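Local coordinates for LRR receptor-like serine/threonine-protein kinase RGI3 (Arabidopsis thaliana, PDB 5HZ0) that acts as a cell-surface receptor for RGF peptide hormones, which maintain the root stem cell niche, and pairs with SERK co-receptors once the hormone is bound, at residues Ser41-Ser46 and Leu63-Leu68; Leu87-Leu92 and Leu111-Leu116; Thr94-Gly99 and Asp118-Gly123. The protein carries 5 engineered substitutions. All blocks are in the same frame, centred on the assembly; numbering follows the deposited sequence.

Interaction 1. Residues Ser41-Ser46 and Leu63-Leu68; sequences SLTLSS and LELLDL
L42 and D67 share the central backbone bond between strands 41-45 and 65-67, which run parallel with axes 4.7 Å apart. D67 N donates a hydrogen bond to L42 O at 2.9 Å, in the carbonyl plane. L42 is held through its N-H too, which L65 O accepts from above its own carbonyl plane. On the core side of the sheet L42 lies beside L66, both pointing the same way, with L42 CD2 at 3.9 Å from L66 CD1. Two residues further along the strands, L68 CD2 packs alongside L44 CB at 3.8 Å. On the other face, where S41, T43 and L65 also lie, the D67 carboxylate is swung beside its own carbonyl carbon (chi1 172°), and OD2 comes 3.5 Å from T43 CG2. The same oxygen flanks S45 OG, while OD1 is hydrogen-bonded to S69 OG and S45 OG to S69 O. With the carboxylate gone, an alanine here would probably leave S69 OG without this partner and uncover the methyl of T43. Leucines to the core and a mostly polar opposite face, L65 apart, mark two successive coils of a leucine-rich repeat solenoid, joined through its concave parallel sheet.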
ATOM      1  N   SER A  41      31.148  -9.351  34.077  1.00 41.72           N
ATOM      2  CA  SER A  41      30.358  -9.334  32.848  1.00 35.06           C
ATOM      3  C   SER A  41      29.555 -10.622  32.677  1.00 36.48           C
ATOM      4  O   SER A  41      30.120 -11.708  32.729  1.00 40.31           O
ATOM      5  CB  SER A  41      31.280  -9.089  31.650  1.00 26.21           C
ATOM      6  OG  SER A  41      30.601  -9.226  30.419  1.00 26.25           O
ATOM      7  N   LEU A  42      28.247 -10.510  32.468  1.00 36.38           N
ATOM      8  CA  LEU A  42      27.407 -11.702  32.351  1.00 35.38           C
ATOM      9  C   LEU A  42      26.495 -11.681  31.125  1.00 34.53           C
ATOM     10  O   LEU A  42      25.553 -10.886  31.053  1.00 27.49           O
ATOM     11  CB  LEU A  42      26.573 -11.895  33.618  1.00 33.30           C
ATOM     12  CG  LEU A  42      25.637 -13.108  33.587  1.00 39.61           C
ATOM     13  CD1 LEU A  42      26.422 -14.373  33.278  1.00 39.40           C
ATOM     14  CD2 LEU A  42      24.851 -13.256  34.894  1.00 29.47           C
ATOM     15  N   THR A  43      26.774 -12.569  30.175  1.00 36.64           N
ATOM     16  CA  THR A  43      25.958 -12.677  28.979  1.00 37.70           C
ATOM     17  C   THR A  43      25.397 -14.076  28.863  1.00 38.91           C
ATOM     18  O   THR A  43      26.118 -15.021  28.535  1.00 40.38           O
ATOM     19  CB  THR A  43      26.796 -12.429  27.717  1.00 40.23           C
ATOM     20  OG1 THR A  43      27.670 -11.316  27.929  1.00 44.72           O
ATOM     21  CG2 THR A  43      25.906 -12.157  26.519  1.00 23.51           C
ATOM     22  N   LEU A  44      24.104 -14.202  29.128  1.00 38.85           N
ATOM     23  CA  LEU A  44      23.352 -15.383  28.754  1.00 37.97           C
ATOM     24  C   LEU A  44      22.307 -14.873  27.781  1.00 36.78           C
ATOM     25  O   LEU A  44      21.304 -14.292  28.193  1.00 33.24           O
ATOM     26  CB  LEU A  44      22.674 -15.975  29.986  1.00 32.36           C
ATOM     27  CG  LEU A  44      23.561 -16.048  31.232  1.00 35.83           C
ATOM     28  CD1 LEU A  44      22.715 -16.302  32.478  1.00 30.10           C
ATOM     29  CD2 LEU A  44      24.659 -17.106  31.086  1.00 30.11           C
ATOM     30  N   SER A  45      22.508 -15.137  26.496  1.00 37.61           N
ATOM     31  CA  SER A  45      21.712 -14.479  25.471  1.00 42.34           C
ATOM     32  C   SER A  45      21.369 -15.464  24.375  1.00 44.76           C
ATOM     33  O   SER A  45      22.179 -16.322  24.041  1.00 45.44           O
ATOM     34  CB  SER A  45      22.479 -13.289  24.890  1.00 45.19           C
ATOM     35  OG  SER A  45      21.691 -12.574  23.955  1.00 49.31           O
ATOM     36  N   SER A  46      20.163 -15.344  23.826  1.00 44.43           N
ATOM     37  CA  SER A  46      19.696 -16.253  22.784  1.00 45.34           C
ATOM     38  C   SER A  46      19.743 -17.698  23.270  1.00 50.53           C
ATOM     39  O   SER A  46      20.123 -18.603  22.521  1.00 57.23           O
ATOM     40  CB  SER A  46      20.530 -16.093  21.507  1.00 39.32           C
ATOM     41  OG  SER A  46      20.706 -14.724  21.171  1.00 36.51           O
ATOM     42  N   LEU A  63      29.428  -6.357  38.647  1.00 32.27           N
ATOM     43  CA  LEU A  63      28.790  -6.410  37.338  1.00 33.46           C
ATOM     44  C   LEU A  63      28.802  -5.062  36.603  1.00 33.15           C
ATOM     45  O   LEU A  63      28.499  -4.007  37.165  1.00 27.43           O
ATOM     46  CB  LEU A  63      27.370  -6.946  37.450  1.00 35.63           C
ATOM     47  CG  LEU A  63      27.034  -8.008  36.410  1.00 40.36           C
ATOM     48  CD1 LEU A  63      28.157  -9.029  36.313  1.00 27.52           C
ATOM     49  CD2 LEU A  63      25.715  -8.680  36.778  1.00 41.04           C
ATOM     50  N   GLU A  64      29.149  -5.138  35.327  1.00 24.10           N
ATOM     51  CA  GLU A  64      29.343  -3.991  34.466  1.00 26.58           C
ATOM     52  C   GLU A  64      28.474  -4.185  33.238  1.00 22.01           C
ATOM     53  O   GLU A  64      27.792  -3.261  32.800  1.00 26.55           O
ATOM     54  CB  GLU A  64      30.826  -3.783  34.111  1.00 31.64           C
ATOM     55  CG  GLU A  64      31.609  -3.054  35.201  1.00 37.73           C
ATOM     56  CD  GLU A  64      33.124  -3.138  35.045  1.00 42.87           C
ATOM     57  OE1 GLU A  64      33.635  -3.142  33.897  1.00 42.98           O
ATOM     58  OE2 GLU A  64      33.805  -3.195  36.093  1.00 41.22           O
ATOM     59  N   LEU A  65      28.619  -5.342  32.600  1.00 22.43           N
ATOM     60  CA  LEU A  65      27.664  -5.761  31.584  1.00 25.58           C
ATOM     61  C   LEU A  65      26.723  -6.853  32.111  1.00 28.97           C
ATOM     62  O   LEU A  65      27.161  -7.815  32.734  1.00 36.17           O
ATOM     63  CB  LEU A  65      28.388  -6.248  30.326  1.00 27.65           C
ATOM     64  CG  LEU A  65      27.519  -6.513  29.086  1.00 32.73           C
ATOM     65  CD1 LEU A  65      28.260  -6.131  27.806  1.00 34.26           C
ATOM     66  CD2 LEU A  65      27.059  -7.972  29.014  1.00 33.25           C
ATOM     67  N   LEU A  66      25.426  -6.686  31.869  1.00 24.63           N
ATOM     68  CA  LEU A  66      24.464  -7.776  32.017  1.00 23.39           C
ATOM     69  C   LEU A  66      23.630  -7.836  30.740  1.00 29.31           C
ATOM     70  O   LEU A  66      22.900  -6.900  30.435  1.00 21.65           O
ATOM     71  CB  LEU A  66      23.560  -7.546  33.240  1.00 23.92           C
ATOM     72  CG  LEU A  66      22.453  -8.571  33.556  1.00 24.77           C
ATOM     73  CD1 LEU A  66      23.023  -9.931  33.980  1.00 26.10           C
ATOM     74  CD2 LEU A  66      21.489  -8.047  34.628  1.00 25.01           C
ATOM     75  N   ASP A  67      23.765  -8.907  29.966  1.00 22.87           N
ATOM     76  CA  ASP A  67      22.914  -9.074  28.794  1.00 28.79           C
ATOM     77  C   ASP A  67      22.130 -10.377  28.885  1.00 35.36           C
ATOM     78  O   ASP A  67      22.685 -11.468  28.744  1.00 40.04           O
ATOM     79  CB  ASP A  67      23.737  -9.030  27.505  1.00 21.50           C
ATOM     80  CG  ASP A  67      22.925  -9.399  26.275  1.00 41.71           C
ATOM     81  OD1 ASP A  67      21.710  -9.137  26.251  1.00 46.75           O
ATOM     82  OD2 ASP A  67      23.498  -9.955  25.321  1.00 42.12           O
ATOM     83  N   LEU A  68      20.838 -10.242  29.152  1.00 34.68           N
ATOM     84  CA  LEU A  68      19.907 -11.362  29.184  1.00 32.64           C
ATOM     85  C   LEU A  68      19.010 -11.448  27.949  1.00 33.30           C
ATOM     86  O   LEU A  68      18.040 -12.210  27.922  1.00 32.98           O
ATOM     87  CB  LEU A  68      19.136 -11.385  30.499  1.00 27.65           C
ATOM     88  CG  LEU A  68      20.116 -11.657  31.650  1.00 32.51           C
ATOM     89  CD1 LEU A  68      19.452 -11.465  33.009  1.00 39.89           C
ATOM     90  CD2 LEU A  68      20.705 -13.058  31.543  1.00 26.68           C
TER

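Interaction 2. Residues Leu87-Leu92 and Leu111-Leu116; sequences LKTLSL and LVELML
L90 and L114 both hold CG anti to the backbone N (chi1 174° and 170°), which drops the two isobutyl groups side by side into the core, L90 CD2 at 3.6 Å from L114 CD1. This is the leucine stacking of a leucine-rich repeat solenoid, in which equivalent leucines of adjacent coils lie in rows beneath the concave sheet. L111 adds to the row from the chain entering strand 113-115: its CD1 reaches back under strand 89-91, 3.7 Å from K88 C and 4.1 Å from L90 CB. On the concave face the pairs are polar or mixed. E113 turns CG beside its backbone N (chi1 -42°), so that T89 OG1 rests on the aliphatic part of the chain, 3.7 Å from E113 CG, while the carboxylate leads away from strand 89-91. M115 does likewise, its CG packed beside S91 OG and its side chain touching V137 and R139 of strand 137-139. Where the chains enter the strands, K88 CE runs alongside V112 CG2. The backbone ladder is regular: L90 N bonds to E113 O, M115 N to L90 O and L92 N to M115 O. Its entrance is forked, for K88 O accepts two N-H groups, that of E113 nearly along the C=O axis at 3.0 Å and that of V112 from a donor tilted off the carbonyl plane at 2.9 Å.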
ATOM      1  N   LEU A  87      27.135  -1.103  36.825  1.00 34.11           N
ATOM      2  CA  LEU A  87      26.605  -1.512  35.522  1.00 26.22           C
ATOM      3  C   LEU A  87      26.679  -0.390  34.492  1.00 20.11           C
ATOM      4  O   LEU A  87      26.158   0.698  34.713  1.00 23.26           O
ATOM      5  CB  LEU A  87      25.148  -1.955  35.680  1.00 24.73           C
ATOM      6  CG  LEU A  87      24.680  -3.140  34.841  1.00 27.15           C
ATOM      7  CD1 LEU A  87      25.421  -4.402  35.256  1.00 23.18           C
ATOM      8  CD2 LEU A  87      23.171  -3.326  34.979  1.00 26.39           C
ATOM      9  N   LYS A  88      27.405  -0.619  33.405  1.00 19.63           N
ATOM     10  CA  LYS A  88      27.380   0.296  32.264  1.00 27.98           C
ATOM     11  C   LYS A  88      26.518  -0.186  31.089  1.00 17.87           C
ATOM     12  O   LYS A  88      26.157   0.579  30.198  1.00 22.14           O
ATOM     13  CB  LYS A  88      28.812   0.626  31.816  1.00 29.16           C
ATOM     14  CG  LYS A  88      29.635   1.348  32.883  1.00 34.46           C
ATOM     15  CD  LYS A  88      31.102   1.536  32.451  1.00 36.34           C
ATOM     16  CE  LYS A  88      31.257   2.514  31.277  1.00 36.98           C
ATOM     17  NZ  LYS A  88      32.357   2.089  30.349  1.00 34.68           N
ATOM     18  N   THR A  89      26.170  -1.459  31.105  1.00 18.66           N
ATOM     19  CA  THR A  89      25.309  -2.000  30.075  1.00 18.33           C
ATOM     20  C   THR A  89      24.303  -2.902  30.737  1.00 33.07           C
ATOM     21  O   THR A  89      24.655  -3.778  31.528  1.00 20.32           O
ATOM     22  CB  THR A  89      26.069  -2.833  29.031  1.00 19.79           C
ATOM     23  OG1 THR A  89      26.935  -1.984  28.288  1.00 17.41           O
ATOM     24  CG2 THR A  89      25.086  -3.500  28.061  1.00 18.56           C
ATOM     25  N   LEU A  90      23.039  -2.665  30.427  1.00 18.80           N
ATOM     26  CA  LEU A  90      21.987  -3.578  30.814  1.00 21.71           C
ATOM     27  C   LEU A  90      21.206  -3.874  29.542  1.00 23.77           C
ATOM     28  O   LEU A  90      20.539  -2.984  29.023  1.00 18.01           O
ATOM     29  CB  LEU A  90      21.091  -2.905  31.862  1.00 19.69           C
ATOM     30  CG  LEU A  90      19.811  -3.597  32.354  1.00 21.78           C
ATOM     31  CD1 LEU A  90      20.138  -4.909  33.049  1.00 21.70           C
ATOM     32  CD2 LEU A  90      19.018  -2.678  33.275  1.00 20.31           C
ATOM     33  N   SER A  91      21.292  -5.101  29.028  1.00 26.27           N
ATOM     34  CA  SER A  91      20.423  -5.503  27.917  1.00 29.80           C
ATOM     35  C   SER A  91      19.389  -6.544  28.347  1.00 32.84           C
ATOM     36  O   SER A  91      19.709  -7.719  28.542  1.00 37.95           O
ATOM     37  CB  SER A  91      21.238  -6.073  26.754  1.00 28.43           C
ATOM     38  OG  SER A  91      22.295  -5.215  26.400  1.00 37.06           O
ATOM     39  N   LEU A  92      18.152  -6.099  28.502  1.00 19.59           N
ATOM     40  CA  LEU A  92      17.017  -6.996  28.753  1.00 23.32           C
ATOM     41  C   LEU A  92      16.069  -7.246  27.565  1.00 21.48           C
ATOM     42  O   LEU A  92      15.079  -7.962  27.696  1.00 20.20           O
ATOM     43  CB  LEU A  92      16.254  -6.555  29.998  1.00 20.68           C
ATOM     44  CG  LEU A  92      17.159  -6.566  31.231  1.00 28.63           C
ATOM     45  CD1 LEU A  92      16.427  -6.071  32.461  1.00 21.89           C
ATOM     46  CD2 LEU A  92      17.739  -7.959  31.461  1.00 28.66           C
ATOM     47  N   LEU A 111      25.410   3.801  34.204  1.00 28.42           N
ATOM     48  CA  LEU A 111      24.742   3.160  33.078  1.00 23.02           C
ATOM     49  C   LEU A 111      24.913   3.975  31.800  1.00 18.63           C
ATOM     50  O   LEU A 111      24.704   5.187  31.793  1.00 16.25           O
ATOM     51  CB  LEU A 111      23.256   2.962  33.384  1.00 23.75           C
ATOM     52  CG  LEU A 111      22.481   2.031  32.447  1.00 25.26           C
ATOM     53  CD1 LEU A 111      23.141   0.651  32.420  1.00 17.92           C
ATOM     54  CD2 LEU A 111      20.986   1.937  32.847  1.00 17.30           C
ATOM     55  N   VAL A 112      25.288   3.288  30.726  1.00 17.83           N
ATOM     56  CA  VAL A 112      25.525   3.898  29.421  1.00 14.38           C
ATOM     57  C   VAL A 112      24.503   3.391  28.407  1.00 18.94           C
ATOM     58  O   VAL A 112      23.840   4.171  27.718  1.00 13.19           O
ATOM     59  CB  VAL A 112      26.980   3.666  28.910  1.00 14.32           C
ATOM     60  CG1 VAL A 112      27.150   4.244  27.513  1.00 13.23           C
ATOM     61  CG2 VAL A 112      27.981   4.296  29.858  1.00 14.55           C
ATOM     62  N   GLU A 113      24.464   2.073  28.252  1.00 17.73           N
ATOM     63  CA  GLU A 113      23.502   1.416  27.382  1.00 17.20           C
ATOM     64  C   GLU A 113      22.353   0.830  28.211  1.00 23.19           C
ATOM     65  O   GLU A 113      22.589   0.138  29.205  1.00 31.14           O
ATOM     66  CB  GLU A 113      24.206   0.295  26.618  1.00 17.17           C
ATOM     67  CG  GLU A 113      25.598   0.672  26.114  1.00 21.97           C
ATOM     68  CD  GLU A 113      25.555   1.665  24.967  1.00 25.43           C
ATOM     69  OE1 GLU A 113      24.528   1.701  24.256  1.00 33.64           O
ATOM     70  OE2 GLU A 113      26.531   2.418  24.777  1.00 19.05           O
ATOM     71  N   LEU A 114      21.115   1.114  27.818  1.00 17.23           N
ATOM     72  CA  LEU A 114      19.952   0.460  28.428  1.00 20.34           C
ATOM     73  C   LEU A 114      18.997  -0.033  27.340  1.00 15.15           C
ATOM     74  O   LEU A 114      18.367   0.776  26.657  1.00 19.64           O
ATOM     75  CB  LEU A 114      19.214   1.434  29.355  1.00 17.80           C
ATOM     76  CG  LEU A 114      17.846   0.985  29.873  1.00 20.02           C
ATOM     77  CD1 LEU A 114      18.007  -0.204  30.796  1.00 22.19           C
ATOM     78  CD2 LEU A 114      17.096   2.125  30.564  1.00 15.66           C
ATOM     79  N   MET A 115      18.873  -1.351  27.192  1.00 15.85           N
ATOM     80  CA  MET A 115      17.994  -1.914  26.169  1.00 22.09           C
ATOM     81  C   MET A 115      16.836  -2.687  26.796  1.00 22.51           C
ATOM     82  O   MET A 115      17.018  -3.807  27.268  1.00 21.65           O
ATOM     83  CB  MET A 115      18.791  -2.871  25.276  1.00 21.74           C
ATOM     84  CG  MET A 115      20.157  -2.344  24.831  1.00 15.24           C
ATOM     85  SD  MET A 115      20.002  -1.127  23.517  1.00 33.71           S
ATOM     86  CE  MET A 115      21.718  -0.711  23.214  1.00 20.07           C
ATOM     87  N   LEU A 116      15.651  -2.082  26.800  1.00 15.94           N
ATOM     88  CA  LEU A 116      14.414  -2.747  27.244  1.00 18.41           C
ATOM     89  C   LEU A 116      13.452  -3.160  26.128  1.00 19.38           C
ATOM     90  O   LEU A 116      12.394  -3.715  26.398  1.00 16.59           O
ATOM     91  CB  LEU A 116      13.687  -1.897  28.291  1.00 16.59           C
ATOM     92  CG  LEU A 116      14.636  -1.424  29.398  1.00 17.92           C
ATOM     93  CD1 LEU A 116      13.940  -0.455  30.358  1.00 16.94           C
ATOM     94  CD2 LEU A 116      15.258  -2.610  30.143  1.00 18.17           C
TER

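Interaction 3. Residues Thr94-Gly99 and Asp118-Gly123; sequences TNNLEG and DNKLSG
N119 and N95 meet as consecutive members of the asparagine ladder of a leucine-rich repeat solenoid, where each coil turns out of its concave strand. This is the close-packed part of the contact. The N95 N-H is shared between D118 O, at 3.3 Å, and N119 OD1, whose bond is weak. N119 lies alongside L97, ND2 at 4.0 Å from L97 CD1, and makes weak bonds to L116 O and L92 O, so the amide is tied to both coils; N95 ND2 repeats the pattern one coil earlier, with a hydrogen bond to L92 O and a weak one to L68 O. Deeper in, L97 CB packs on L121 CD2 at 3.9 Å. The outer side is looser. There K120 runs beside N96, with CD 3.7 Å from N96 OD1, but its NZ stays 6.9 Å from E98 OE1, too far for a salt bridge. At the start of the contact D118 belongs to a peptide-recognition motif, and its OD1 is hydrogen-bonded to the backbone of the bound hormone, while T94 packs on an acidic side chain of that peptide. Past the weak K120 N to L97 O bond, the two chains are held by a straight one: S122 N donates to G99 O at 2.9 Å, with 171° at the hydrogen.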
ATOM      1  N   THR A  94      13.969  -8.053  23.982  1.00 18.12           N
ATOM      2  CA  THR A  94      13.440  -9.268  23.360  1.00 18.57           C
ATOM      3  C   THR A  94      13.224 -10.406  24.360  1.00 27.96           C
ATOM      4  O   THR A  94      13.850 -11.459  24.259  1.00 27.63           O
ATOM      5  CB  THR A  94      14.342  -9.778  22.234  1.00 26.41           C
ATOM      6  OG1 THR A  94      15.085  -8.687  21.671  1.00 26.55           O
ATOM      7  CG2 THR A  94      13.512 -10.471  21.157  1.00 25.71           C
ATOM      8  N   ASN A  95      12.317 -10.180  25.306  1.00 24.89           N
ATOM      9  CA  ASN A  95      11.937 -11.150  26.321  1.00 22.51           C
ATOM     10  C   ASN A  95      10.432 -10.999  26.578  1.00 25.16           C
ATOM     11  O   ASN A  95       9.727 -10.327  25.823  1.00 22.36           O
ATOM     12  CB  ASN A  95      12.692 -10.893  27.626  1.00 25.49           C
ATOM     13  CG  ASN A  95      14.135 -11.376  27.588  1.00 29.37           C
ATOM     14  OD1 ASN A  95      14.408 -12.528  27.276  1.00 31.75           O
ATOM     15  ND2 ASN A  95      15.061 -10.491  27.918  1.00 27.64           N
ATOM     16  N   ASN A  96       9.931 -11.649  27.620  1.00 22.46           N
ATOM     17  CA  ASN A  96       8.546 -11.439  28.048  1.00 30.72           C
ATOM     18  C   ASN A  96       8.250 -10.522  29.235  1.00 31.51           C
ATOM     19  O   ASN A  96       7.125 -10.480  29.734  1.00 38.33           O
ATOM     20  CB  ASN A  96       7.792 -12.747  28.113  1.00 31.53           C
ATOM     21  CG  ASN A  96       7.489 -13.255  26.748  1.00 34.34           C
ATOM     22  OD1 ASN A  96       6.762 -12.604  25.999  1.00 39.93           O
ATOM     23  ND2 ASN A  96       8.078 -14.386  26.382  1.00 35.95           N
ATOM     24  N   LEU A  97       9.275  -9.825  29.697  1.00 26.42           N
ATOM     25  CA  LEU A  97       9.216  -9.042  30.922  1.00 27.61           C
ATOM     26  C   LEU A  97       8.023  -8.110  31.024  1.00 25.24           C
ATOM     27  O   LEU A  97       7.641  -7.454  30.058  1.00 20.98           O
ATOM     28  CB  LEU A  97      10.507  -8.238  31.065  1.00 22.21           C
ATOM     29  CG  LEU A  97      11.697  -9.184  31.155  1.00 22.97           C
ATOM     30  CD1 LEU A  97      12.993  -8.505  30.722  1.00 22.28           C
ATOM     31  CD2 LEU A  97      11.785  -9.722  32.577  1.00 24.25           C
ATOM     32  N   GLU A  98       7.433  -8.060  32.211  1.00 29.97           N
ATOM     33  CA  GLU A  98       6.309  -7.161  32.447  1.00 32.52           C
ATOM     34  C   GLU A  98       6.533  -6.278  33.660  1.00 31.42           C
ATOM     35  O   GLU A  98       7.556  -6.381  34.332  1.00 35.49           O
ATOM     36  CB  GLU A  98       5.007  -7.940  32.585  1.00 26.94           C
ATOM     37  CG  GLU A  98       5.148  -9.235  33.337  1.00 41.68           C
ATOM     38  CD  GLU A  98       3.798  -9.828  33.720  1.00 58.99           C
ATOM     39  OE1 GLU A  98       3.762 -11.024  34.081  1.00 67.45           O
ATOM     40  OE2 GLU A  98       2.776  -9.097  33.665  1.00 60.31           O
ATOM     41  N   GLY A  99       5.576  -5.398  33.926  1.00 28.75           N
ATOM     42  CA  GLY A  99       5.705  -4.471  35.030  1.00 27.20           C
ATOM     43  C   GLY A  99       6.263  -3.115  34.650  1.00 29.43           C
ATOM     44  O   GLY A  99       6.470  -2.808  33.475  1.00 32.86           O
ATOM     45  N   ASP A 118      11.207  -4.474  22.803  1.00 15.09           N
ATOM     46  CA  ASP A 118      10.558  -5.758  22.497  1.00 22.39           C
ATOM     47  C   ASP A 118      10.233  -6.598  23.744  1.00 27.02           C
ATOM     48  O   ASP A 118      10.664  -7.753  23.880  1.00 17.71           O
ATOM     49  CB  ASP A 118      11.362  -6.576  21.478  1.00 22.07           C
ATOM     50  CG  ASP A 118      11.260  -6.019  20.065  1.00 23.63           C
ATOM     51  OD1 ASP A 118      10.220  -5.426  19.725  1.00 24.61           O
ATOM     52  OD2 ASP A 118      12.220  -6.180  19.287  1.00 32.66           O
ATOM     53  N   ASN A 119       9.484  -6.002  24.664  1.00 23.03           N
ATOM     54  CA  ASN A 119       9.047  -6.717  25.849  1.00 21.76           C
ATOM     55  C   ASN A 119       7.554  -6.551  26.066  1.00 20.97           C
ATOM     56  O   ASN A 119       6.831  -6.085  25.189  1.00 21.63           O
ATOM     57  CB  ASN A 119       9.824  -6.264  27.082  1.00 21.74           C
ATOM     58  CG  ASN A 119      11.142  -6.966  27.222  1.00 26.83           C
ATOM     59  OD1 ASN A 119      11.226  -8.171  27.034  1.00 28.53           O
ATOM     60  ND2 ASN A 119      12.193  -6.212  27.540  1.00 28.62           N
ATOM     61  N   LYS A 120       7.086  -7.015  27.215  1.00 24.62           N
ATOM     62  CA  LYS A 120       5.720  -6.755  27.672  1.00 28.55           C
ATOM     63  C   LYS A 120       5.565  -5.631  28.707  1.00 31.41           C
ATOM     64  O   LYS A 120       4.551  -5.577  29.397  1.00 29.91           O
ATOM     65  CB  LYS A 120       5.030  -8.040  28.104  1.00 24.96           C
ATOM     66  CG  LYS A 120       4.605  -8.889  26.926  1.00 26.18           C
ATOM     67  CD  LYS A 120       4.266 -10.281  27.402  1.00 34.30           C
ATOM     68  CE  LYS A 120       3.031 -10.831  26.717  1.00 36.55           C
ATOM     69  NZ  LYS A 120       2.647 -12.129  27.351  1.00 36.89           N
ATOM     70  N   LEU A 121       6.609  -4.823  28.896  1.00 32.96           N
ATOM     71  CA  LEU A 121       6.627  -3.772  29.929  1.00 31.23           C
ATOM     72  C   LEU A 121       5.456  -2.782  29.873  1.00 34.19           C
ATOM     73  O   LEU A 121       4.926  -2.482  28.803  1.00 35.90           O
ATOM     74  CB  LEU A 121       7.939  -2.977  29.876  1.00 23.70           C
ATOM     75  CG  LEU A 121       9.255  -3.739  29.979  1.00 23.49           C
ATOM     76  CD1 LEU A 121      10.431  -2.766  29.851  1.00 20.75           C
ATOM     77  CD2 LEU A 121       9.334  -4.533  31.283  1.00 19.88           C
ATOM     78  N   SER A 122       5.062  -2.283  31.043  1.00 18.30           N
ATOM     79  CA  SER A 122       3.959  -1.332  31.154  1.00 23.89           C
ATOM     80  C   SER A 122       4.335  -0.172  32.072  1.00 24.59           C
ATOM     81  O   SER A 122       5.483  -0.063  32.504  1.00 29.33           O
ATOM     82  CB  SER A 122       2.684  -2.030  31.655  1.00 18.53           C
ATOM     83  OG  SER A 122       2.961  -2.947  32.709  1.00 19.73           O
ATOM     84  N   GLY A 123       3.373   0.701  32.355  1.00 21.88           N
ATOM     85  CA  GLY A 123       3.595   1.805  33.271  1.00 19.79           C
ATOM     86  C   GLY A 123       4.177   3.034  32.613  1.00 21.82           C
ATOM     87  O   GLY A 123       4.105   3.183  31.398  1.00 27.28           O
TER

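Interactions 1 and 2 are successive steps of the same concave parallel sheet, their centres about 10 Å apart and joined where strands 65-67 and 89-91 pair, for instance through L66 O and S91 N. Interaction 3 links the same two coils as interaction 2, farther along each turn, about 15 Å from it and 18 Å from interaction 1, centre to centre. Along the chain interaction 1 closes before the others open, whereas the segments of interactions 2 and 3 alternate. All three lie in the N-terminal part of the leucine-rich repeat ectodomain. Together they stack neighbouring coils at strand and turn, forming the stretch of solenoid whose turns at T94 and D118 reach the hormone.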